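Local atomic coordinates of ribonucleoside-diphosphate reductase subunit beta (Clostridium botulinum, PDB entry 6ZJK), a protein that probably serves as the di-iron R2 subunit of a ribonucleotide reductase, the enzyme that converts ribonucleoside diphosphates to deoxyribonucleotides. Residues Y302-S307 with P321-H326. Sequence-based numbering, arbitrary orientation.
Sequences YIKYLS and PEINKH
Tyr305 and His326 make the main aromatic contact, an offset stack with ring centroids 4.6 Å apart and planes inclined at 29°. Tyr305 CE2 sits over one face of the imidazole, displaced toward its rim, 3.7 Å from His326 CG. The same tyrosine ring takes the backbone of its partner as well: His326 CA lies over one face, 3.9 Å from the Tyr305 ring centroid, in a CH-pi contact. With CG swung opposite the backbone N (chi1 168°), Tyr305 extends from the helix so that its ring reaches along the loop, and the carbonyl oxygens of Ile323 and Asn324 come up near its plane, at the edge.

Tyr302, one turn earlier, completes an aromatic cluster. Its ring and that of His326 run nearly parallel (14°) but meet rim to rim, Tyr302 CE1 standing 3.6 Å from His326 CE1. A water ties their polar ends together, 3.1 Å from Tyr302 OH and 3.2 Å from His326 NE2, which also has a weak hydrogen bond to Asp332. The other imidazole nitrogen, ND1, accepts a hydrogen bond from the backbone N of Met328, which helps to fix the ring's rotation.

Aliphatic packing takes over at the other end. Ile323 CD1 nestles against Lys304, 3.6 Å from its CB and also touching CD, while the extended lysine carries NZ onward to a salt bridge with Glu300.

This is loop-on-helix packing at the edge of the all-helical, ferritin-like R2 fold: the loop leading to helix 330-334 folds back over the outer side of helix 296-313, whose Ile303 packs on helices 190-220 and 262-287.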
loop_
_atom_site.group_PDB
_atom_site.type_symbol
_atom_site.label_atom_id
_atom_site.label_comp_id
_atom_site.label_asym_id
_atom_site.label_seq_id
_atom_site.Cartn_x
_atom_site.Cartn_y
_atom_site.Cartn_z
ATOM N N TYR A 302 30.138 14.627 -2.884
ATOM C CA TYR A 302 29.319 13.628 -2.200
ATOM C C TYR A 302 28.343 12.967 -3.165
ATOM O O TYR A 302 28.251 11.736 -3.215
ATOM C CB TYR A 302 28.579 14.249 -1.014
ATOM C CG TYR A 302 27.745 13.264 -0.222
ATOM C CD1 TYR A 302 28.271 12.041 0.198
ATOM C CD2 TYR A 302 26.424 13.566 0.128
ATOM C CE1 TYR A 302 27.498 11.144 0.927
ATOM C CE2 TYR A 302 25.649 12.676 0.854
ATOM C CZ TYR A 302 26.188 11.470 1.249
ATOM O OH TYR A 302 25.403 10.602 1.972
ATOM N N ILE A 303 27.641 13.766 -3.970
ATOM C CA ILE A 303 26.662 13.209 -4.896
ATOM C C ILE A 303 27.336 12.285 -5.907
ATOM O O ILE A 303 26.835 11.191 -6.195
ATOM C CB ILE A 303 25.883 14.336 -5.601
ATOM C CG1 ILE A 303 25.230 15.284 -4.578
ATOM C CG2 ILE A 303 24.824 13.748 -6.519
ATOM C CD1 ILE A 303 24.369 14.582 -3.574
ATOM N N LYS A 304 28.495 12.698 -6.443
ATOM C CA LYS A 304 29.197 11.874 -7.421
ATOM C C LYS A 304 29.642 10.558 -6.802
ATOM O O LYS A 304 29.570 9.507 -7.447
ATOM C CB LYS A 304 30.393 12.638 -8.017
ATOM C CG LYS A 304 29.992 13.720 -9.010
ATOM C CD LYS A 304 31.186 14.445 -9.664
ATOM C CE LYS A 304 30.706 15.579 -10.589
ATOM N NZ LYS A 304 31.815 16.416 -11.178
ATOM N N TYR A 305 30.142 10.607 -5.563
ATOM C CA TYR A 305 30.546 9.388 -4.865
ATOM C C TYR A 305 29.368 8.430 -4.714
ATOM O O TYR A 305 29.523 7.211 -4.853
ATOM C CB TYR A 305 31.134 9.742 -3.494
ATOM C CG TYR A 305 31.320 8.560 -2.558
ATOM C CD1 TYR A 305 32.445 7.740 -2.632
ATOM C CD2 TYR A 305 30.360 8.265 -1.599
ATOM C CE1 TYR A 305 32.601 6.667 -1.766
ATOM C CE2 TYR A 305 30.502 7.199 -0.733
ATOM C CZ TYR A 305 31.616 6.399 -0.820
ATOM O OH TYR A 305 31.738 5.332 0.052
ATOM N N LEU A 306 28.194 8.961 -4.392
ATOM C CA LEU A 306 27.018 8.109 -4.248
ATOM C C LEU A 306 26.653 7.437 -5.564
ATOM O O LEU A 306 26.291 6.255 -5.580
ATOM C CB LEU A 306 25.831 8.929 -3.722
ATOM C CG LEU A 306 25.894 9.314 -2.244
ATOM C CD1 LEU A 306 24.669 10.160 -1.813
ATOM C CD2 LEU A 306 26.015 8.088 -1.371
ATOM N N SER A 307 26.742 8.168 -6.681
ATOM C CA SER A 307 26.356 7.566 -7.951
ATOM C C SER A 307 27.277 6.410 -8.328
ATOM O O SER A 307 26.819 5.438 -8.937
ATOM C CB SER A 307 26.304 8.613 -9.064
ATOM O OG SER A 307 27.587 8.984 -9.497
ATOM N N PRO A 321 35.058 7.715 -11.667
ATOM C CA PRO A 321 35.966 6.798 -10.956
ATOM C C PRO A 321 37.057 7.513 -10.193
ATOM O O PRO A 321 37.645 6.924 -9.276
ATOM C CB PRO A 321 36.570 5.936 -12.085
ATOM C CG PRO A 321 35.687 6.149 -13.285
ATOM C CD PRO A 321 35.154 7.564 -13.128
ATOM N N GLU A 322 37.332 8.774 -10.518
ATOM C CA GLU A 322 38.401 9.506 -9.860
ATOM C C GLU A 322 38.033 9.959 -8.452
ATOM O O GLU A 322 38.918 10.392 -7.712
ATOM C CB GLU A 322 38.816 10.702 -10.735
ATOM C CG GLU A 322 37.810 11.864 -10.820
ATOM C CD GLU A 322 36.613 11.567 -11.738
ATOM O OE1 GLU A 322 35.854 12.515 -12.033
ATOM O OE2 GLU A 322 36.462 10.412 -12.213
ATOM N N ILE A 323 36.763 9.841 -8.057
ATOM C CA ILE A 323 36.316 10.164 -6.706
ATOM C C ILE A 323 36.074 8.839 -5.996
ATOM O O ILE A 323 34.980 8.270 -6.082
ATOM C CB ILE A 323 35.038 11.016 -6.723
ATOM C CG1 ILE A 323 35.249 12.300 -7.515
ATOM C CG2 ILE A 323 34.578 11.336 -5.302
ATOM C CD1 ILE A 323 33.964 13.062 -7.719
ATOM N N ASN A 324 37.085 8.320 -5.309
ATOM C CA ASN A 324 36.980 7.007 -4.690
ATOM C C ASN A 324 36.913 7.016 -3.168
ATOM O O ASN A 324 36.523 5.998 -2.585
ATOM C CB ASN A 324 38.138 6.120 -5.172
ATOM C CG ASN A 324 39.470 6.827 -5.116
ATOM O OD1 ASN A 324 39.573 7.935 -4.600
ATOM N ND2 ASN A 324 40.489 6.213 -5.695
ATOM N N LYS A 325 37.246 8.117 -2.504
ATOM C CA LYS A 325 37.024 7.980 -1.070
ATOM C C LYS A 325 35.871 8.890 -0.641
ATOM O O LYS A 325 35.753 10.028 -1.108
ATOM C CB LYS A 325 38.289 8.309 -0.263
ATOM C CG LYS A 325 38.198 7.839 1.215
ATOM C CD LYS A 325 38.056 6.328 1.383
ATOM C CE LYS A 325 36.873 6.007 2.301
ATOM N NZ LYS A 325 35.589 6.020 1.546
ATOM N N HIS A 326 35.235 8.388 0.412
ATOM C CA HIS A 326 34.004 8.979 0.910
ATOM C C HIS A 326 34.307 10.375 1.436
ATOM O O HIS A 326 35.085 10.512 2.386
ATOM C CB HIS A 326 33.422 8.085 2.002
ATOM C CG HIS A 326 32.021 8.420 2.385
ATOM N ND1 HIS A 326 31.503 9.696 2.293
ATOM C CD2 HIS A 326 31.031 7.647 2.886
ATOM C CE1 HIS A 326 30.251 9.690 2.717
ATOM N NE2 HIS A 326 29.943 8.459 3.083
HETATM O O HOH W 1 26.807 8.082 3.233
#